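Local coordinates for protein prolyl oligopeptidase (Novosphingobium capsulatum, PDB 1YR2) that probably hydrolyses oligopeptides as a serine endopeptidase, cutting the chain after proline and far less readily after alanine, at residues L113-R117 with G411-R415; G118-Y123 with L135-A140; A649-T653 with D708-F712. All coordinates share one frame; numbering follows the deposited sequence.

Contact 1 of 3, residues L113-R117 with G411-R415; sequences LPQRR and GLSGR
P114 and S413 meet at the seam between the first and last blades of the seven-bladed beta-propeller, where strands 110-117 and 408-413 run nearly in the same direction. Each blade is its own four-stranded antiparallel sheet built from consecutive strands, so no exchanged strand closes the ring, and side chains do most of the joining here. The buried S413 hydroxyl donates to P114 O at 2.8 Å from OG, in the carbonyl plane; chi1 of 70° sets OG between backbone N and carbonyl carbon. Serine is small enough to fit beside L113 and P114 yet carries a donor for that carbonyl. L113 lays CD1 against the backbone of G411, 3.8 Å from its C, where a CB on the glycine would be tight. Q115 NE2 packs on S413 CB and holds a water that makes a weak bond to L412 O. R117 and R415 cross obliquely, R415 CD 3.5 Å from R117 NH1, their guanidinium planes nearly parallel but not stacked; R117 bonds to Q115 OE1 and R415 salt-bridges D418, which would offset the like charges. R116 O serves both: R117 NH1 bonds it at 2.8 Å, while it sits 3.1 Å above the centre of the R415 guanidinium.

Contact 2 of 3, residues G118-Y123 with L135-A140; sequences GASVFY and LLVRPA
V121 pairs with R138, and Y123 with L136, in the antiparallel hairpin forming the middle strands of the first propeller blade. These hydrogen-bonded pairs make the tight part: V121 N reaches R138 O at 3.0 Å. On the same face V121 CG1 lies 3.6 Å from R138 CG, while the Y123 ring takes L136 CB over its face, 4.1 Å from the centroid. Y123 chi1 of 56° puts CG between backbone N and carbonyl carbon, turning the ring back over the partner strand. The R138 side chain crosses that of Y123 at about a right angle, its NH1 salt-bridged to E448 and hydrogen-bonded to T146 O. A serine in place of Y123 would probably open a gap beside L136 and leave the R138 side chain less firmly flanked. On the other face, V137 CG2 stands 3.7 Å above the F122 ring plane. The open end of the hairpin is looser: G118, A119 and P139 are exposed, and A140 N bonds A119 O at 2.8 Å. P139 pairs with S120 without a hydrogen bond, so lacking an N-H costs nothing there. Strands 110-117 and 149-152 flank the hairpin, and F122 and L135 pack onto W168 of the next blade.

Contact 3 of 3, residues A649-T653 with D708-F712; sequences AILVT and DVQAF
The strand carrying A649, L651 and T653 and the helix carrying V709 and F712 run antiparallel, their N-to-C directions 171° apart and their axes 9.5 Å from each other. This is a sheet-to-helix layer of the alpha/beta-hydrolase domain: strand 649-654 lies in the eight-stranded mixed sheet, and helix 699-717 covers one face of it, while I650 and V652 turn to helix 664-675 on the other. Within these segments no hydrogen bond crosses the interface, so it is held by apolar packing. F712 does most of the work. With CG anti to the backbone N (chi1 -175°), its ring reaches down to the strand, where L651 CB stands over one face, 3.9 Å from the centroid. The far edge of the ring meets the backbone nearly in its own plane, CZ lying 3.6 Å from I650 N. A649 CB comes obliquely to within 3.6 Å of F712 CZ, and the alanine is small enough to admit the end of so long a side chain. L651 extends toward the helix, placing CD2 in the notch between V709 CA and F712 CB. Y88 and L89 of helix 72-89 also touch F712. The carboxylate of D708 takes no part in the apolar packing and forms salt bridges from OD1 to R95 and from OD2 to R686. Beyond L651, T653 presents its methyl group, crossing V709 at about a right angle, with CG2 3.8 Å from V709 CG2.

Overall arrangement
Contacts 1 and 2 share the first propeller blade: their centres are about 11 Å apart, and Q115 N probably bonds F122 O where strands 110-117 and 120-126 adjoin. Contact 2 builds that blade through regular backbone pairing between near neighbours in sequence, whereas contact 1 joins it to the last blade, 294 residues on, with a serine hydroxyl bond, a weak water bridge and packing of arginine side chains. Both are partly buried. Contact 3 belongs to the hydrolase domain, on the opposite side of the chain's centre, about 44 Å and 48 Å from the other two by centres. There, every touching residue is buried, and apolar packing around one phenylalanine replaces hydrogen bonds across the contact.

Contact 1 of 3, residues L113-R117 with G411-R415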
loop_
_atom_site.group_PDB
_atom_site.type_symbol
_atom_site.label_atom_id
_atom_site.label_comp_id
_atom_site.label_asym_id
_atom_site.label_seq_id
_atom_site.Cartn_x
_atom_site.Cartn_y
_atom_site.Cartn_z
ATOM N N LEU A 113 -8.654 -3.619 -14.092
ATOM C CA LEU A 113 -9.827 -4.430 -14.009
ATOM C C LEU A 113 -10.746 -4.028 -15.162
ATOM O O LEU A 113 -11.042 -2.843 -15.345
ATOM C CB LEU A 113 -10.558 -4.259 -12.677
ATOM C CG LEU A 113 -9.923 -4.850 -11.396
ATOM C CD1 LEU A 113 -10.412 -4.072 -10.166
ATOM C CD2 LEU A 113 -10.212 -6.383 -11.258
ATOM N N PRO A 114 -11.240 -5.024 -15.891
ATOM C CA PRO A 114 -12.123 -4.765 -17.016
ATOM C C PRO A 114 -13.584 -4.499 -16.671
ATOM O O PRO A 114 -14.095 -5.032 -15.690
ATOM C CB PRO A 114 -11.984 -6.011 -17.843
ATOM C CG PRO A 114 -11.575 -7.035 -16.958
ATOM C CD PRO A 114 -10.831 -6.431 -15.827
ATOM N N GLN A 115 -14.230 -3.683 -17.485
ATOM C CA GLN A 115 -15.653 -3.371 -17.378
ATOM C C GLN A 115 -16.320 -3.871 -18.644
ATOM O O GLN A 115 -15.932 -3.483 -19.746
ATOM C CB GLN A 115 -15.881 -1.871 -17.221
ATOM C CG GLN A 115 -15.344 -1.299 -15.938
ATOM C CD GLN A 115 -16.088 -1.820 -14.704
ATOM O OE1 GLN A 115 -17.272 -2.184 -14.777
ATOM N NE2 GLN A 115 -15.404 -1.840 -13.574
ATOM N N ARG A 116 -17.295 -4.750 -18.491
ATOM C CA ARG A 116 -18.097 -5.248 -19.637
ATOM C C ARG A 116 -19.408 -4.460 -19.728
ATOM O O ARG A 116 -20.131 -4.346 -18.734
ATOM C CB ARG A 116 -18.384 -6.719 -19.429
ATOM C CG ARG A 116 -17.124 -7.580 -19.481
ATOM C CD ARG A 116 -17.318 -9.069 -19.053
ATOM N NE ARG A 116 -16.269 -9.860 -19.682
ATOM C CZ ARG A 116 -16.412 -10.587 -20.793
ATOM N NH1 ARG A 116 -17.579 -10.702 -21.412
ATOM N NH2 ARG A 116 -15.352 -11.244 -21.262
ATOM N N ARG A 117 -19.666 -3.838 -20.879
ATOM C CA ARG A 117 -20.943 -3.197 -21.129
ATOM C C ARG A 117 -21.334 -3.516 -22.571
ATOM O O ARG A 117 -20.539 -3.362 -23.497
ATOM C CB ARG A 117 -20.899 -1.682 -20.913
ATOM C CG ARG A 117 -20.489 -1.195 -19.539
ATOM C CD ARG A 117 -21.525 -1.484 -18.414
ATOM N NE ARG A 117 -21.065 -0.824 -17.222
ATOM C CZ ARG A 117 -20.189 -1.347 -16.392
ATOM N NH1 ARG A 117 -19.766 -2.598 -16.559
ATOM N NH2 ARG A 117 -19.797 -0.655 -15.344
ATOM N N GLY A 411 -9.601 -4.597 -5.840
ATOM C CA GLY A 411 -10.948 -4.432 -6.280
ATOM C C GLY A 411 -11.558 -5.676 -6.922
ATOM O O GLY A 411 -10.882 -6.701 -7.230
ATOM N N LEU A 412 -12.826 -5.528 -7.156
ATOM C CA LEU A 412 -13.639 -6.487 -7.870
ATOM C C LEU A 412 -14.327 -5.721 -8.995
ATOM O O LEU A 412 -14.690 -4.554 -8.814
ATOM C CB LEU A 412 -14.693 -7.028 -6.953
ATOM C CG LEU A 412 -15.555 -8.161 -7.516
ATOM C CD1 LEU A 412 -14.951 -9.465 -7.095
ATOM C CD2 LEU A 412 -16.986 -8.064 -7.055
ATOM N N SER A 413 -14.465 -6.346 -10.153
ATOM C CA SER A 413 -15.310 -5.813 -11.188
ATOM C C SER A 413 -16.237 -6.930 -11.645
ATOM O O SER A 413 -15.927 -8.138 -11.556
ATOM C CB SER A 413 -14.499 -5.194 -12.322
ATOM O OG SER A 413 -13.777 -6.129 -13.122
ATOM N N GLY A 414 -17.414 -6.504 -12.053
ATOM C CA GLY A 414 -18.466 -7.414 -12.466
ATOM C C GLY A 414 -19.792 -6.733 -12.175
ATOM O O GLY A 414 -19.844 -5.637 -11.630
ATOM N N ARG A 415 -20.847 -7.362 -12.624
ATOM C CA ARG A 415 -22.185 -6.804 -12.541
ATOM C C ARG A 415 -23.137 -7.930 -12.084
ATOM O O ARG A 415 -22.930 -9.112 -12.399
ATOM C CB ARG A 415 -22.616 -6.359 -13.942
ATOM C CG ARG A 415 -21.941 -5.141 -14.486
ATOM C CD ARG A 415 -22.422 -4.803 -15.900
ATOM N NE ARG A 415 -22.178 -5.905 -16.854
ATOM C CZ ARG A 415 -22.787 -6.018 -18.048
ATOM N NH1 ARG A 415 -23.675 -5.102 -18.439
ATOM N NH2 ARG A 415 -22.514 -7.037 -18.868
HETATM O O HOH W 1 -15.716 -1.938 -10.774
#

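Contact 2 of 3, residues G118-Y123 with L135-A140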
loop_
_atom_site.group_PDB
_atom_site.type_symbol
_atom_site.label_atom_id
_atom_site.label_comp_id
_atom_site.label_asym_id
_atom_site.label_seq_id
_atom_site.Cartn_x
_atom_site.Cartn_y
_atom_site.Cartn_z
ATOM N N GLY A 118 -22.568 -3.974 -22.751
ATOM C CA GLY A 118 -23.058 -4.350 -24.072
ATOM C C GLY A 118 -22.220 -5.414 -24.730
ATOM O O GLY A 118 -21.969 -6.467 -24.155
ATOM N N ALA A 119 -21.747 -5.091 -25.910
ATOM C CA ALA A 119 -20.959 -5.986 -26.737
ATOM C C ALA A 119 -19.460 -5.845 -26.515
ATOM O O ALA A 119 -18.681 -6.491 -27.206
ATOM C CB ALA A 119 -21.271 -5.740 -28.187
ATOM N N SER A 120 -19.057 -5.037 -25.540
ATOM C CA SER A 120 -17.666 -4.626 -25.420
ATOM C C SER A 120 -17.117 -4.818 -24.003
ATOM O O SER A 120 -17.834 -4.788 -22.992
ATOM C CB SER A 120 -17.510 -3.146 -25.846
ATOM O OG SER A 120 -17.773 -2.932 -27.215
ATOM N N VAL A 121 -15.800 -4.987 -23.940
ATOM C CA VAL A 121 -15.078 -4.946 -22.688
ATOM C C VAL A 121 -14.037 -3.805 -22.763
ATOM O O VAL A 121 -13.357 -3.657 -23.778
ATOM C CB VAL A 121 -14.449 -6.327 -22.354
ATOM C CG1 VAL A 121 -13.459 -6.752 -23.369
ATOM C CG2 VAL A 121 -13.789 -6.320 -20.988
ATOM N N PHE A 122 -13.907 -3.051 -21.676
ATOM C CA PHE A 122 -13.054 -1.858 -21.531
ATOM C C PHE A 122 -12.059 -2.085 -20.392
ATOM O O PHE A 122 -12.434 -2.589 -19.327
ATOM C CB PHE A 122 -13.872 -0.583 -21.202
ATOM C CG PHE A 122 -14.997 -0.299 -22.160
ATOM C CD1 PHE A 122 -16.193 -0.971 -22.085
ATOM C CD2 PHE A 122 -14.851 0.679 -23.136
ATOM C CE1 PHE A 122 -17.234 -0.702 -22.968
ATOM C CE2 PHE A 122 -15.891 0.975 -23.988
ATOM C CZ PHE A 122 -17.059 0.294 -23.950
ATOM N N TYR A 123 -10.795 -1.765 -20.642
ATOM C CA TYR A 123 -9.769 -1.939 -19.618
ATOM C C TYR A 123 -8.565 -1.076 -19.919
ATOM O O TYR A 123 -8.215 -0.852 -21.053
ATOM C CB TYR A 123 -9.366 -3.432 -19.482
ATOM C CG TYR A 123 -8.902 -4.034 -20.800
ATOM C CD1 TYR A 123 -9.813 -4.400 -21.752
ATOM C CD2 TYR A 123 -7.557 -4.164 -21.087
ATOM C CE1 TYR A 123 -9.436 -4.941 -22.954
ATOM C CE2 TYR A 123 -7.145 -4.693 -22.298
ATOM C CZ TYR A 123 -8.101 -5.059 -23.241
ATOM O OH TYR A 123 -7.732 -5.560 -24.460
ATOM N N LEU A 135 -6.588 3.441 -22.574
ATOM C CA LEU A 135 -7.875 2.748 -22.426
ATOM C C LEU A 135 -8.083 1.978 -23.724
ATOM O O LEU A 135 -8.173 2.567 -24.822
ATOM C CB LEU A 135 -9.020 3.736 -22.220
ATOM C CG LEU A 135 -10.370 3.031 -21.954
ATOM C CD1 LEU A 135 -10.283 2.115 -20.802
ATOM C CD2 LEU A 135 -11.456 4.106 -21.806
ATOM N N LEU A 136 -8.144 0.675 -23.559
ATOM C CA LEU A 136 -8.452 -0.275 -24.614
ATOM C C LEU A 136 -9.861 -0.812 -24.547
ATOM O O LEU A 136 -10.527 -0.866 -23.487
ATOM C CB LEU A 136 -7.499 -1.476 -24.554
ATOM C CG LEU A 136 -6.016 -1.161 -24.544
ATOM C CD1 LEU A 136 -5.273 -2.406 -24.812
ATOM C CD2 LEU A 136 -5.678 -0.083 -25.533
ATOM N N VAL A 137 -10.326 -1.222 -25.718
ATOM C CA VAL A 137 -11.640 -1.809 -25.849
ATOM C C VAL A 137 -11.572 -2.945 -26.846
ATOM O O VAL A 137 -10.805 -2.927 -27.809
ATOM C CB VAL A 137 -12.667 -0.759 -26.345
ATOM C CG1 VAL A 137 -12.306 -0.256 -27.747
ATOM C CG2 VAL A 137 -14.075 -1.327 -26.307
ATOM N N ARG A 138 -12.364 -3.962 -26.640
ATOM C CA ARG A 138 -12.475 -5.017 -27.651
ATOM C C ARG A 138 -13.827 -5.713 -27.532
ATOM O O ARG A 138 -14.528 -5.485 -26.557
ATOM C CB ARG A 138 -11.310 -5.991 -27.513
ATOM C CG ARG A 138 -11.415 -6.927 -26.297
ATOM C CD ARG A 138 -10.172 -7.881 -26.157
ATOM N NE ARG A 138 -10.334 -8.706 -24.958
ATOM C CZ ARG A 138 -9.360 -9.149 -24.221
ATOM N NH1 ARG A 138 -8.106 -8.937 -24.564
ATOM N NH2 ARG A 138 -9.623 -9.865 -23.157
ATOM N N PRO A 139 -14.252 -6.515 -28.501
ATOM C CA PRO A 139 -15.520 -7.236 -28.320
ATOM C C PRO A 139 -15.497 -8.144 -27.079
ATOM O O PRO A 139 -14.473 -8.762 -26.773
ATOM C CB PRO A 139 -15.668 -8.044 -29.627
ATOM C CG PRO A 139 -14.826 -7.237 -30.627
ATOM C CD PRO A 139 -13.628 -6.812 -29.811
ATOM N N ALA A 140 -16.635 -8.235 -26.401
ATOM C CA ALA A 140 -16.754 -8.971 -25.151
ATOM C C ALA A 140 -16.442 -10.431 -25.331
ATOM O O ALA A 140 -15.965 -11.053 -24.405
ATOM C CB ALA A 140 -18.157 -8.812 -24.547
#

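Contact 3 of 3, residues A649-T653 with D708-F712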
loop_
_atom_site.group_PDB
_atom_site.type_symbol
_atom_site.label_atom_id
_atom_site.label_comp_id
_atom_site.label_asym_id
_atom_site.label_seq_id
_atom_site.Cartn_x
_atom_site.Cartn_y
_atom_site.Cartn_z
ATOM N N ALA A 649 27.430 -6.063 11.042
ATOM C CA ALA A 649 27.714 -5.070 9.980
ATOM C C ALA A 649 26.459 -4.216 9.847
ATOM O O ALA A 649 25.354 -4.748 9.858
ATOM C CB ALA A 649 28.028 -5.759 8.680
ATOM N N ILE A 650 26.618 -2.903 9.689
ATOM C CA ILE A 650 25.508 -1.988 9.665
ATOM C C ILE A 650 25.708 -0.978 8.568
ATOM O O ILE A 650 26.801 -0.404 8.456
ATOM C CB ILE A 650 25.366 -1.228 11.016
ATOM C CG1 ILE A 650 25.119 -2.183 12.179
ATOM C CG2 ILE A 650 24.243 -0.194 10.941
ATOM C CD1 ILE A 650 25.185 -1.533 13.557
ATOM N N LEU A 651 24.689 -0.808 7.726
ATOM C CA LEU A 651 24.713 0.200 6.669
ATOM C C LEU A 651 23.493 1.068 6.913
ATOM O O LEU A 651 22.341 0.705 6.566
ATOM C CB LEU A 651 24.669 -0.450 5.284
ATOM C CG LEU A 651 24.740 0.446 4.049
ATOM C CD1 LEU A 651 26.023 1.231 4.076
ATOM C CD2 LEU A 651 24.589 -0.402 2.795
ATOM N N VAL A 652 23.754 2.207 7.532
ATOM C CA VAL A 652 22.770 3.252 7.732
ATOM C C VAL A 652 22.516 3.983 6.392
ATOM O O VAL A 652 23.458 4.292 5.651
ATOM C CB VAL A 652 23.266 4.229 8.790
ATOM C CG1 VAL A 652 22.248 5.329 9.059
ATOM C CG2 VAL A 652 23.740 3.458 10.052
ATOM N N THR A 653 21.269 4.235 6.033
ATOM C CA THR A 653 21.012 4.988 4.773
ATOM C C THR A 653 20.116 6.164 5.006
ATOM O O THR A 653 19.152 6.092 5.797
ATOM C CB THR A 653 20.383 4.102 3.674
ATOM O OG1 THR A 653 19.127 3.629 4.153
ATOM C CG2 THR A 653 21.196 2.844 3.391
ATOM N N ASP A 708 23.181 -1.684 -3.482
ATOM C CA ASP A 708 24.207 -1.445 -2.451
ATOM C C ASP A 708 23.830 -2.128 -1.132
ATOM O O ASP A 708 24.604 -2.862 -0.533
ATOM C CB ASP A 708 24.320 0.049 -2.166
ATOM C CG ASP A 708 25.199 0.800 -3.177
ATOM O OD1 ASP A 708 25.878 0.164 -4.046
ATOM O OD2 ASP A 708 25.276 2.062 -3.174
ATOM N N VAL A 709 22.632 -1.846 -0.677
ATOM C CA VAL A 709 22.178 -2.399 0.596
ATOM C C VAL A 709 22.152 -3.904 0.490
ATOM O O VAL A 709 22.646 -4.591 1.362
ATOM C CB VAL A 709 20.793 -1.821 0.968
ATOM C CG1 VAL A 709 20.143 -2.542 2.147
ATOM C CG2 VAL A 709 20.892 -0.337 1.275
ATOM N N GLN A 710 21.525 -4.447 -0.540
ATOM C CA GLN A 710 21.436 -5.886 -0.610
ATOM C C GLN A 710 22.788 -6.578 -0.813
ATOM O O GLN A 710 23.008 -7.678 -0.332
ATOM C CB GLN A 710 20.387 -6.321 -1.619
ATOM C CG GLN A 710 18.977 -6.054 -1.116
ATOM C CD GLN A 710 17.887 -6.624 -2.007
ATOM O OE1 GLN A 710 18.176 -7.405 -2.953
ATOM N NE2 GLN A 710 16.639 -6.294 -1.695
ATOM N N ALA A 711 23.686 -5.968 -1.554
ATOM C CA ALA A 711 25.040 -6.520 -1.684
ATOM C C ALA A 711 25.721 -6.571 -0.310
ATOM O O ALA A 711 26.388 -7.561 0.014
ATOM C CB ALA A 711 25.856 -5.654 -2.626
ATOM N N PHE A 712 25.572 -5.505 0.476
ATOM C CA PHE A 712 26.131 -5.448 1.851
ATOM C C PHE A 712 25.513 -6.556 2.703
ATOM O O PHE A 712 26.204 -7.380 3.307
ATOM C CB PHE A 712 25.873 -4.063 2.428
ATOM C CG PHE A 712 26.490 -3.805 3.766
ATOM C CD1 PHE A 712 25.771 -4.036 4.922
ATOM C CD2 PHE A 712 27.721 -3.216 3.862
ATOM C CE1 PHE A 712 26.348 -3.724 6.156
ATOM C CE2 PHE A 712 28.304 -2.891 5.098
ATOM C CZ PHE A 712 27.627 -3.147 6.224
#